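Side-chain contacts in O-succinylhomoserine sulfhydrylase (Mycobacterium tuberculosis, PDB 3NDN), which probably catalyses the pyridoxal-phosphate-dependent formation of L-homocysteine from O-succinyl-L-homoserine and hydrogen sulfide, a step of methionine biosynthesis: residues Asp155-Gln158 against Trp159-Leu163; Tyr315-Ala318 against Lys319-Ser323. All blocks are in the same frame, centred on the assembly; numbering follows the deposited sequence.

Contact 1: residues Asp155-Gln158 against Trp159-Leu163; sequences DLSQ and WERAL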
loop_
_atom_site.group_PDB
_atom_site.type_symbol
_atom_site.label_atom_id
_atom_site.label_comp_id
_atom_site.label_asym_id
_atom_site.label_seq_id
_atom_site.Cartn_x
_atom_site.Cartn_y
_atom_site.Cartn_z
ATOM N N ASP A 155 9.827 -30.013 -34.004
ATOM C CA ASP A 155 10.388 -30.560 -35.254
ATOM C C ASP A 155 11.672 -29.839 -35.661
ATOM O O ASP A 155 11.616 -28.787 -36.299
ATOM C CB ASP A 155 9.356 -30.451 -36.388
ATOM C CG ASP A 155 9.734 -31.277 -37.628
ATOM O OD1 ASP A 155 10.933 -31.539 -37.869
ATOM O OD2 ASP A 155 8.811 -31.664 -38.370
ATOM N N LEU A 156 12.822 -30.414 -35.304
ATOM C CA LEU A 156 14.118 -29.797 -35.605
ATOM C C LEU A 156 14.404 -29.606 -37.113
ATOM O O LEU A 156 15.183 -28.720 -37.483
ATOM C CB LEU A 156 15.271 -30.556 -34.921
ATOM C CG LEU A 156 15.425 -30.386 -33.401
ATOM C CD1 LEU A 156 16.469 -31.346 -32.825
ATOM C CD2 LEU A 156 15.754 -28.914 -33.018
ATOM N N SER A 157 13.789 -30.411 -37.978
ATOM C CA SER A 157 14.003 -30.243 -39.419
ATOM C C SER A 157 13.298 -28.983 -39.948
ATOM O O SER A 157 13.736 -28.393 -40.932
ATOM C CB SER A 157 13.632 -31.505 -40.219
ATOM O OG SER A 157 12.237 -31.726 -40.271
ATOM N N GLN A 158 12.226 -28.565 -39.273
ATOM C CA GLN A 158 11.514 -27.335 -39.640
ATOM C C GLN A 158 12.296 -26.105 -39.163
ATOM O O GLN A 158 12.356 -25.097 -39.870
ATOM C CB GLN A 158 10.096 -27.301 -39.062
ATOM C CG GLN A 158 9.131 -28.316 -39.642
ATOM C CD GLN A 158 7.714 -28.156 -39.106
ATOM O OE1 GLN A 158 7.194 -27.045 -39.003
ATOM N NE2 GLN A 158 7.085 -29.274 -38.764
ATOM N N TRP A 159 12.880 -26.201 -37.961
ATOM C CA TRP A 159 13.788 -25.177 -37.441
ATOM C C TRP A 159 14.979 -25.002 -38.397
ATOM O O TRP A 159 15.387 -23.875 -38.697
ATOM C CB TRP A 159 14.300 -25.549 -36.037
ATOM C CG TRP A 159 13.331 -25.301 -34.858
ATOM C CD1 TRP A 159 12.688 -26.258 -34.112
ATOM C CD2 TRP A 159 12.943 -24.029 -34.292
ATOM N NE1 TRP A 159 11.923 -25.662 -33.125
ATOM C CE2 TRP A 159 12.055 -24.300 -33.216
ATOM C CE3 TRP A 159 13.252 -22.693 -34.592
ATOM C CZ2 TRP A 159 11.467 -23.276 -32.440
ATOM C CZ3 TRP A 159 12.663 -21.670 -33.825
ATOM C CH2 TRP A 159 11.786 -21.972 -32.755
ATOM N N GLU A 160 15.537 -26.118 -38.867
ATOM C CA GLU A 160 16.694 -26.062 -39.759
ATOM C C GLU A 160 16.356 -25.340 -41.071
ATOM O O GLU A 160 17.101 -24.450 -41.498
ATOM C CB GLU A 160 17.281 -27.460 -40.004
ATOM C CG GLU A 160 18.577 -27.447 -40.813
ATOM C CD GLU A 160 19.483 -28.636 -40.516
ATOM O OE1 GLU A 160 19.006 -29.647 -39.947
ATOM O OE2 GLU A 160 20.685 -28.556 -40.854
ATOM N N ARG A 161 15.220 -25.688 -41.674
ATOM C CA ARG A 161 14.775 -25.054 -42.931
ATOM C C ARG A 161 14.475 -23.555 -42.798
ATOM O O ARG A 161 14.866 -22.769 -43.658
ATOM C CB ARG A 161 13.587 -25.806 -43.553
ATOM C CG ARG A 161 13.959 -27.210 -44.061
ATOM C CD ARG A 161 12.860 -27.847 -44.921
ATOM N NE ARG A 161 11.640 -28.168 -44.164
ATOM C CZ ARG A 161 11.429 -29.303 -43.493
ATOM N NH1 ARG A 161 12.356 -30.255 -43.455
ATOM N NH2 ARG A 161 10.286 -29.487 -42.848
ATOM N N ALA A 162 13.786 -23.163 -41.728
ATOM C CA ALA A 162 13.481 -21.743 -41.486
ATOM C C ALA A 162 14.723 -20.909 -41.192
ATOM O O ALA A 162 14.759 -19.722 -41.522
ATOM C CB ALA A 162 12.464 -21.592 -40.356
ATOM N N LEU A 163 15.730 -21.527 -40.573
ATOM C CA LEU A 163 16.970 -20.831 -40.199
ATOM C C LEU A 163 18.137 -21.025 -41.201
ATOM O O LEU A 163 19.313 -20.954 -40.826
ATOM C CB LEU A 163 17.398 -21.217 -38.764
ATOM C CG LEU A 163 16.511 -20.750 -37.585
ATOM C CD1 LEU A 163 16.911 -21.439 -36.277
ATOM C CD2 LEU A 163 16.502 -19.220 -37.412
#
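Arg161 folds back over Ser157 and Gln158, one turn earlier in the short helix 156-162. A turn about its CG-CD bond (chi3 -67°) brings one guanidinium face over Ser157 O, 3.4 Å from the plane and toward its rim. Arg161 NH2 lies 3.6 Å from Gln158 CG, without a hydrogen bond between Arg161 NH1 and the Ser157 carbonyl.

The main chain supplies i to i+4 bonds. Ala162 N donates to Gln158 O at 3.0 Å, and the first bond, Trp159 N to Asp155 O, is weak.

Asp155 is the N-cap. In the Ser157 conformer given here, Asp155 OD1 accepts from Ser157 OG at 2.7 Å, on the syn side but tilted out of the carboxylate plane, and more weakly from Ser157 N; Asp155 OD2 takes Gln158 NE2 at 3.0 Å from above that plane.

Apolar contact is slight here: Leu156 CD2 stands 4.2 Å from Trp159 CD1. The indole is buried against strands 122-126, 147-151 and 169-173, with NE1 bonded to Gly153 O.

A short acidic side chain suits the cap because it can reach Ser157 N and the side chains of Ser157 and Gln158. Three donors share its carboxylate, and Arg161 NH2, 5.2 Å from Asp155 OD2, would add a mild electrostatic pull, probably favouring the charged form of Asp155.

Contact 2: residues Tyr315-Ala318 against Lys319-Ser323; sequences YDLA and KRQMS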
loop_
_atom_site.group_PDB
_atom_site.type_symbol
_atom_site.label_atom_id
_atom_site.label_comp_id
_atom_site.label_asym_id
_atom_site.label_seq_id
_atom_site.Cartn_x
_atom_site.Cartn_y
_atom_site.Cartn_z
ATOM N N TYR A 315 9.834 -37.482 -22.678
ATOM C CA TYR A 315 10.359 -37.658 -21.312
ATOM C C TYR A 315 11.884 -37.534 -21.195
ATOM O O TYR A 315 12.389 -36.901 -20.256
ATOM C CB TYR A 315 9.902 -38.998 -20.737
ATOM C CG TYR A 315 10.363 -39.289 -19.322
ATOM C CD1 TYR A 315 9.873 -38.554 -18.235
ATOM C CD2 TYR A 315 11.286 -40.316 -19.068
ATOM C CE1 TYR A 315 10.301 -38.827 -16.926
ATOM C CE2 TYR A 315 11.717 -40.602 -17.764
ATOM C CZ TYR A 315 11.217 -39.855 -16.705
ATOM O OH TYR A 315 11.631 -40.146 -15.430
ATOM N N ASP A 316 12.617 -38.152 -22.122
ATOM C CA ASP A 316 14.079 -38.088 -22.071
ATOM C C ASP A 316 14.599 -36.650 -22.214
ATOM O O ASP A 316 15.558 -36.280 -21.543
ATOM C CB ASP A 316 14.735 -39.021 -23.100
ATOM C CG ASP A 316 14.608 -40.508 -22.727
ATOM O OD1 ASP A 316 14.323 -40.845 -21.548
ATOM O OD2 ASP A 316 14.813 -41.351 -23.626
ATOM N N LEU A 317 13.964 -35.857 -23.083
ATOM C CA LEU A 317 14.305 -34.434 -23.241
ATOM C C LEU A 317 13.960 -33.612 -21.990
ATOM O O LEU A 317 14.731 -32.739 -21.587
ATOM C CB LEU A 317 13.631 -33.833 -24.490
ATOM C CG LEU A 317 13.758 -32.309 -24.684
ATOM C CD1 LEU A 317 15.225 -31.863 -24.787
ATOM C CD2 LEU A 317 12.956 -31.826 -25.900
ATOM N N ALA A 318 12.805 -33.882 -21.390
ATOM C CA ALA A 318 12.420 -33.241 -20.115
ATOM C C ALA A 318 13.468 -33.470 -19.015
ATOM O O ALA A 318 13.844 -32.526 -18.289
ATOM C CB ALA A 318 11.050 -33.728 -19.662
ATOM N N LYS A 319 13.964 -34.704 -18.921
ATOM C CA LYS A 319 15.002 -35.059 -17.923
ATOM C C LYS A 319 16.360 -34.406 -18.225
ATOM O O LYS A 319 17.133 -34.145 -17.304
ATOM C CB LYS A 319 15.166 -36.586 -17.779
ATOM C CG LYS A 319 13.953 -37.344 -17.181
ATOM C CD LYS A 319 13.755 -37.128 -15.669
ATOM C CE LYS A 319 14.721 -37.952 -14.823
ATOM N NZ LYS A 319 14.455 -37.771 -13.362
ATOM N N ARG A 320 16.629 -34.138 -19.505
ATOM C CA ARG A 320 17.867 -33.489 -19.951
ATOM C C ARG A 320 17.929 -31.999 -19.581
ATOM O O ARG A 320 18.975 -31.515 -19.173
ATOM C CB ARG A 320 18.035 -33.601 -21.478
ATOM C CG ARG A 320 18.759 -34.816 -21.977
ATOM C CD ARG A 320 19.535 -34.538 -23.287
ATOM N NE ARG A 320 18.734 -34.043 -24.416
ATOM C CZ ARG A 320 17.928 -34.791 -25.176
ATOM N NH1 ARG A 320 17.759 -36.084 -24.923
ATOM N NH2 ARG A 320 17.272 -34.241 -26.189
ATOM N N GLN A 321 16.818 -31.276 -19.730
ATOM C CA GLN A 321 16.837 -29.802 -19.585
ATOM C C GLN A 321 16.014 -29.204 -18.418
ATOM O O GLN A 321 16.121 -27.996 -18.146
ATOM C CB GLN A 321 16.492 -29.106 -20.919
ATOM C CG GLN A 321 15.034 -29.193 -21.375
ATOM C CD GLN A 321 14.801 -28.587 -22.765
ATOM O OE1 GLN A 321 15.734 -28.433 -23.558
ATOM N NE2 GLN A 321 13.548 -28.253 -23.064
ATOM N N MET A 322 15.201 -30.031 -17.756
ATOM C CA MET A 322 14.416 -29.598 -16.580
ATOM C C MET A 322 14.771 -30.429 -15.337
ATOM O O MET A 322 15.105 -31.612 -15.455
ATOM C CB MET A 322 12.912 -29.724 -16.838
ATOM C CG MET A 322 12.399 -29.131 -18.147
ATOM S SD MET A 322 10.625 -29.432 -18.398
ATOM C CE MET A 322 9.890 -28.254 -17.241
ATOM N N SER A 323 14.665 -29.819 -14.157
ATOM C CA SER A 323 14.925 -30.502 -12.869
ATOM C C SER A 323 13.650 -30.940 -12.124
ATOM O O SER A 323 13.730 -31.558 -11.053
ATOM C CB SER A 323 15.830 -29.644 -11.958
ATOM O OG SER A 323 15.161 -28.485 -11.468
#
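Tyr315 and Lys319 run side by side from successive turns of helix 315-321, and the lysine's aliphatic part covers one face of the phenol ring. Lys319 CG sits 4.0 Å from the Tyr315 ring centroid, 19° off the normal, a CH-pi contact displaced toward the rim. Further out, Lys319 CD passes 3.7 Å from Tyr315 OH. Two successive bends in the lysine, at chi2 (-73°) and chi3 (-78°), keep its methylenes along the ring. Tyr315 CG lies opposite the backbone N, and the two side chains point the same way. A long flexible chain suits this exposed position, since its methylenes can lie on the ring while the chain continues past the hydroxyl.

Leu317 meets two partners, crossing both at a slant. Its CD1 lies 3.4 Å from Arg320 NH2, and Leu317 CA stands over the centre of one Arg320 guanidinium face, 4.0 Å above the plane. Leu317 CD1 is also 3.7 Å from Gln321 OE1. Thus a branched apolar residue fills the angle between two long polar chains whose ends are engaged beyond the helix: Gln321 bonds through its amide to Val183 O and Ile185 N, and Arg320 makes a long, weak ion pair with Asp184.

Backbone bonds join the turns, among them Lys319 N to Tyr315 O and, at the helix end, Met322 N to Ala318 O at 2.9 Å. Ala318 CB, on a small residue, touches Leu182 and lies 4.5 Å from Met322 SD.

This is local i to i+3 and i+4 packing on a short, partly exposed helix, joined by its polar side chains to residues 183-185. The helix lies between strands 301-305 and 328-333 in the sequence. Past its end, Met322 O accepts from Tyr308 OH, and Ser323 pairs through its backbone with Leu210, the last residue of helix 207-210.

Overall arrangement
From the N terminus, contact 1 (155-163) comes first, on the helix joining strands 147-151 and 169-173 of the seven-stranded sheet. Contact 2 (315-323) follows much later, on the helix between strands 301-305 and 328-333 of the five-stranded sheet. Each lies within one short helix of about two turns and closes no loop, and the two stand in series, neither nested nor crossed. Their centres are 21 Å apart and their nearest atoms about 7 Å, so they do not touch. Helix 185-194 relates them: contact 1 packs on its side chains Val188 and Leu191, whereas contact 2 bonds to its first residue, Ile185, and to the segment just before it, tying the smaller-sheet region to the larger.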